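Local coordinates for protein L-Ala-D/L-Glu Epimerase (Escherichia coli, PDB 1JPD) that is an enzyme of the enolase superfamily, pairing an N-terminal domain of the mandelate racemase and muconate lactonizing enzyme family with a TIM-barrel-like C-terminal domain, at residues D112-T117 / A289-P294; I225-S230 / K238-R243. One frame throughout, in Å; residues are numbered along the deposited sequence.

How the interactions relate
Two kinds of packing are illustrated by this enolase-superfamily protein: one between distant parts of the chain, one within a single beta-alpha-beta unit. Interaction 1 joins the chain leaving helix 110-114 to the 3-10 turn that follows helix 283-289, ahead of strand 298-299, and so brings together parts 172 residues apart. Interaction 2 is local: segments 225-230 and 238-243 are eight residues apart at their closest ends and join a strand and a helix of one unit. In chain order it is nested inside the long loop that interaction 1 closes. The centres lie about 25 Å apart and the nearest atoms about 13 Å, without touching; what they share is the barrel-like domain.

Interaction 1: D112-T117 / A289-P294; sequences DLIGIT and ALPLVP
I114 and I116 pack against P291 in an apolar surface contact where the turn after helix 110-114 meets the 3-10 turn that follows helix 283-289. The two isoleucines approach the proline differently. I114, on the last turn of its helix, brings CG1 to within 4.3 Å of P291 CB, meeting the ring. I116 lies over the backbone instead: its CD1 is 4.0 Å from P291 CA and its CG1 is 3.9 Å from P291 O. This reach depends on a first torsion of 58°, which lodges CG1 between the residue's own N and carbonyl carbon and leaves CG2 beside the backbone N. Farther along, the partner is main chain rather than side chain, T117 O sitting 4.2 Å from P294 CB while the threonine side chain starts away from the turn.

Each side owes its shape to its own backbone. G115, with a phi of 98°, is the C-prime residue of a Schellman motif; it ends the helix and redirects the chain, so that I114 before the bend and I116 after it both point toward the 3-10 turn. Opposite, bonds from L292 N to A289 O and from V293 N to L290 O hold successive turns, with P291 inside both and P294 next after them. Behind, L292 is buried against A260, L261 and A264 of helix 257-269, while I114 also rests on W99 of helix 89-104. A Schellman-capped helix end laid on a proline-bearing 3-10 turn thus links the region of the N-terminal family domain to the TIM-barrel-like domain of the enolase superfamily.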
loop_
_atom_site.group_PDB
_atom_site.type_symbol
_atom_site.label_atom_id
_atom_site.label_comp_id
_atom_site.label_asym_id
_atom_site.label_seq_id
_atom_site.Cartn_x
_atom_site.Cartn_y
_atom_site.Cartn_z
ATOM N N ASP A 112 12.983 14.781 5.335
ATOM C CA ASP A 112 13.723 16.011 5.085
ATOM C C ASP A 112 14.529 15.961 3.794
ATOM O O ASP A 112 14.673 16.971 3.102
ATOM C CB ASP A 112 14.637 16.334 6.270
ATOM C CG ASP A 112 13.856 16.736 7.510
ATOM O OD1 ASP A 112 12.929 17.566 7.380
ATOM O OD2 ASP A 112 14.171 16.232 8.611
ATOM N N LEU A 113 15.057 14.790 3.465
ATOM C CA LEU A 113 15.825 14.654 2.237
ATOM C C LEU A 113 14.909 15.049 1.082
ATOM O O LEU A 113 15.288 15.840 0.219
ATOM C CB LEU A 113 16.305 13.209 2.065
ATOM C CG LEU A 113 17.163 12.894 0.840
ATOM C CD1 LEU A 113 18.427 13.731 0.872
ATOM C CD2 LEU A 113 17.510 11.415 0.826
ATOM N N ILE A 114 13.697 14.499 1.078
ATOM C CA ILE A 114 12.727 14.806 0.032
ATOM C C ILE A 114 12.321 16.262 0.184
ATOM O O ILE A 114 12.173 16.984 -0.803
ATOM C CB ILE A 114 11.445 13.957 0.160
ATOM C CG1 ILE A 114 11.795 12.470 0.219
ATOM C CG2 ILE A 114 10.514 14.249 -1.017
ATOM C CD1 ILE A 114 12.352 11.942 -1.049
ATOM N N GLY A 115 12.131 16.678 1.431
ATOM C CA GLY A 115 11.735 18.043 1.703
ATOM C C GLY A 115 10.244 18.199 1.931
ATOM O O GLY A 115 9.673 19.252 1.631
ATOM N N ILE A 116 9.601 17.156 2.446
ATOM C CA ILE A 116 8.166 17.214 2.726
ATOM C C ILE A 116 7.965 17.159 4.236
ATOM O O ILE A 116 8.847 16.711 4.969
ATOM C CB ILE A 116 7.396 16.041 2.048
ATOM C CG1 ILE A 116 7.938 14.696 2.520
ATOM C CG2 ILE A 116 7.521 16.134 0.541
ATOM C CD1 ILE A 116 7.459 14.296 3.890
ATOM N N THR A 117 6.814 17.618 4.706
ATOM C CA THR A 117 6.547 17.605 6.139
ATOM C C THR A 117 5.569 16.511 6.523
ATOM O O THR A 117 4.494 16.378 5.936
ATOM C CB THR A 117 5.979 18.956 6.617
ATOM O OG1 THR A 117 6.912 20.000 6.308
ATOM C CG2 THR A 117 5.729 18.930 8.128
ATOM N N ALA A 289 7.448 4.555 2.871
ATOM C CA ALA A 289 6.303 5.083 2.136
ATOM C C ALA A 289 5.793 6.435 2.644
ATOM O O ALA A 289 5.169 7.191 1.893
ATOM C CB ALA A 289 5.171 4.075 2.162
ATOM N N LEU A 290 6.070 6.745 3.906
ATOM C CA LEU A 290 5.602 7.991 4.511
ATOM C C LEU A 290 5.684 9.271 3.677
ATOM O O LEU A 290 4.740 10.059 3.659
ATOM C CB LEU A 290 6.294 8.198 5.855
ATOM C CG LEU A 290 5.850 7.135 6.858
ATOM C CD1 LEU A 290 6.677 7.243 8.135
ATOM C CD2 LEU A 290 4.359 7.295 7.146
ATOM N N PRO A 291 6.797 9.491 2.967
ATOM C CA PRO A 291 6.917 10.706 2.154
ATOM C C PRO A 291 5.690 11.017 1.293
ATOM O O PRO A 291 5.465 12.170 0.931
ATOM C CB PRO A 291 8.158 10.427 1.311
ATOM C CG PRO A 291 9.004 9.633 2.243
ATOM C CD PRO A 291 8.007 8.660 2.843
ATOM N N LEU A 292 4.903 9.995 0.972
ATOM C CA LEU A 292 3.707 10.175 0.147
ATOM C C LEU A 292 2.460 10.613 0.923
ATOM O O LEU A 292 1.530 11.168 0.344
ATOM C CB LEU A 292 3.387 8.873 -0.605
ATOM C CG LEU A 292 4.378 8.392 -1.667
ATOM C CD1 LEU A 292 4.079 6.959 -2.046
ATOM C CD2 LEU A 292 4.293 9.290 -2.884
ATOM N N VAL A 293 2.447 10.369 2.229
ATOM C CA VAL A 293 1.295 10.697 3.064
ATOM C C VAL A 293 0.620 12.052 2.835
ATOM O O VAL A 293 -0.602 12.121 2.710
ATOM C CB VAL A 293 1.643 10.565 4.563
ATOM C CG1 VAL A 293 0.451 10.988 5.407
ATOM C CG2 VAL A 293 2.017 9.121 4.886
ATOM N N PRO A 294 1.396 13.148 2.781
ATOM C CA PRO A 294 0.757 14.449 2.562
ATOM C C PRO A 294 0.050 14.597 1.214
ATOM O O PRO A 294 -0.667 15.572 0.998
ATOM C CB PRO A 294 1.913 15.433 2.733
ATOM C CG PRO A 294 3.087 14.647 2.279
ATOM C CD PRO A 294 2.853 13.301 2.927
#

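Interaction 2: I225-S230 / K238-R243; sequences ICADES and KALKGR
L240 drives one branched end between A227 and S230, and its two methyls share the work unequally. CD2 touches both partners, lying 3.8 Å from S230 CB and 4.0 Å from A227 CB, and it also meets main chain at S230 O, 3.5 Å away. CD1 lies 4.1 Å from A227 CB. The side chain is extended toward them: chi1 of -59° sets CG anti to the carbonyl carbon, and chi2 of -177° sets CD1 anti to CA, leaving CD2 as the branch that meets S230 CB.

The next shell fixes the partners. S230 presents its CB to the leucine while its hydroxyl OG is hydrogen-bonded to Q206 NE2, so the polar end is satisfied away from the apolar patch. A227 is held as a strand residue by backbone bonds with M246 and N248, and its methyl also touches Y244. On the helix side, the bond from R243 N to L240 O, at 2.8 Å, closes a type II beta turn just after the helix, with K241 and G242 at its corners. R243 NH1 in addition forms a salt bridge with D213 OD2.

Beyond this, L240 also leans on V247, a residue of the next strand. Strand 225-227 runs parallel between 203-205 and 246-249 in the barrel sheet, and helix 237-240 packs by L240 on 225-227 and 246-249, the two strands its crossover connects.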
loop_
_atom_site.group_PDB
_atom_site.type_symbol
_atom_site.label_atom_id
_atom_site.label_comp_id
_atom_site.label_asym_id
_atom_site.label_seq_id
_atom_site.Cartn_x
_atom_site.Cartn_y
_atom_site.Cartn_z
ATOM N N ILE A 225 -14.270 5.303 -7.279
ATOM C CA ILE A 225 -13.925 3.888 -7.336
ATOM C C ILE A 225 -12.410 3.804 -7.518
ATOM O O ILE A 225 -11.859 4.362 -8.468
ATOM C CB ILE A 225 -14.692 3.171 -8.484
ATOM C CG1 ILE A 225 -16.201 3.247 -8.208
ATOM C CG2 ILE A 225 -14.257 1.711 -8.584
ATOM C CD1 ILE A 225 -17.064 2.389 -9.120
ATOM N N CYS A 226 -11.740 3.114 -6.596
ATOM C CA CYS A 226 -10.272 3.012 -6.611
ATOM C C CYS A 226 -9.644 1.767 -7.223
ATOM O O CYS A 226 -10.115 0.647 -7.026
ATOM C CB CYS A 226 -9.726 3.166 -5.184
ATOM S SG CYS A 226 -7.939 3.432 -5.088
ATOM N N ALA A 227 -8.553 1.980 -7.950
ATOM C CA ALA A 227 -7.820 0.892 -8.580
ATOM C C ALA A 227 -6.751 0.410 -7.609
ATOM O O ALA A 227 -6.042 1.221 -7.001
ATOM C CB ALA A 227 -7.168 1.370 -9.873
ATOM N N ASP A 228 -6.653 -0.910 -7.457
ATOM C CA ASP A 228 -5.661 -1.517 -6.577
ATOM C C ASP A 228 -4.815 -2.472 -7.411
ATOM O O ASP A 228 -3.716 -2.125 -7.833
ATOM C CB ASP A 228 -6.348 -2.281 -5.444
ATOM C CG ASP A 228 -5.366 -2.773 -4.388
ATOM O OD1 ASP A 228 -4.149 -2.508 -4.525
ATOM O OD2 ASP A 228 -5.823 -3.422 -3.418
ATOM N N GLU A 229 -5.330 -3.674 -7.656
ATOM C CA GLU A 229 -4.590 -4.635 -8.461
ATOM C C GLU A 229 -4.407 -4.094 -9.875
ATOM O O GLU A 229 -3.435 -4.424 -10.536
ATOM C CB GLU A 229 -5.302 -5.999 -8.504
ATOM C CG GLU A 229 -5.157 -6.831 -7.221
ATOM C CD GLU A 229 -6.096 -6.379 -6.102
ATOM O OE1 GLU A 229 -6.595 -5.228 -6.149
ATOM O OE2 GLU A 229 -6.330 -7.173 -5.161
ATOM N N SER A 230 -5.323 -3.246 -10.331
ATOM C CA SER A 230 -5.232 -2.687 -11.680
ATOM C C SER A 230 -4.219 -1.564 -11.819
ATOM O O SER A 230 -3.933 -1.131 -12.930
ATOM C CB SER A 230 -6.592 -2.173 -12.146
ATOM O OG SER A 230 -7.546 -3.218 -12.185
ATOM N N LYS A 238 -3.150 5.182 -18.456
ATOM C CA LYS A 238 -3.978 5.331 -19.642
ATOM C C LYS A 238 -5.186 4.409 -19.546
ATOM O O LYS A 238 -6.328 4.842 -19.705
ATOM C CB LYS A 238 -3.180 4.972 -20.890
ATOM C CG LYS A 238 -4.040 4.818 -22.129
ATOM C CD LYS A 238 -3.343 3.941 -23.140
ATOM C CE LYS A 238 -4.181 3.753 -24.379
ATOM N NZ LYS A 238 -3.500 2.821 -25.298
ATOM N N ALA A 239 -4.917 3.131 -19.295
ATOM C CA ALA A 239 -5.965 2.128 -19.182
ATOM C C ALA A 239 -6.961 2.493 -18.090
ATOM O O ALA A 239 -8.170 2.352 -18.270
ATOM C CB ALA A 239 -5.352 0.760 -18.888
ATOM N N LEU A 240 -6.450 2.971 -16.960
ATOM C CA LEU A 240 -7.307 3.335 -15.840
ATOM C C LEU A 240 -8.244 4.521 -16.105
ATOM O O LEU A 240 -9.350 4.567 -15.571
ATOM C CB LEU A 240 -6.452 3.623 -14.600
ATOM C CG LEU A 240 -5.541 2.502 -14.080
ATOM C CD1 LEU A 240 -4.855 2.974 -12.806
ATOM C CD2 LEU A 240 -6.345 1.237 -13.814
ATOM N N LYS A 241 -7.804 5.470 -16.925
ATOM C CA LYS A 241 -8.608 6.653 -17.226
ATOM C C LYS A 241 -9.988 6.272 -17.761
ATOM O O LYS A 241 -10.096 5.679 -18.826
ATOM C CB LYS A 241 -7.867 7.548 -18.234
ATOM C CG LYS A 241 -8.294 9.015 -18.209
ATOM C CD LYS A 241 -8.276 9.571 -16.785
ATOM C CE LYS A 241 -8.960 10.933 -16.686
ATOM N NZ LYS A 241 -9.410 11.223 -15.285
ATOM N N GLY A 242 -11.038 6.605 -17.012
ATOM C CA GLY A 242 -12.384 6.271 -17.446
ATOM C C GLY A 242 -12.958 5.054 -16.748
ATOM O O GLY A 242 -14.108 4.669 -16.981
ATOM N N ARG A 243 -12.150 4.426 -15.900
ATOM C CA ARG A 243 -12.600 3.255 -15.153
ATOM C C ARG A 243 -12.479 3.481 -13.652
ATOM O O ARG A 243 -13.241 2.906 -12.878
ATOM C CB ARG A 243 -11.809 2.007 -15.562
ATOM C CG ARG A 243 -12.070 1.593 -16.991
ATOM C CD ARG A 243 -11.476 0.247 -17.347
ATOM N NE ARG A 243 -11.691 -0.036 -18.764
ATOM C CZ ARG A 243 -11.309 -1.145 -19.386
ATOM N NH1 ARG A 243 -10.680 -2.109 -18.726
ATOM N NH2 ARG A 243 -11.554 -1.283 -20.681
#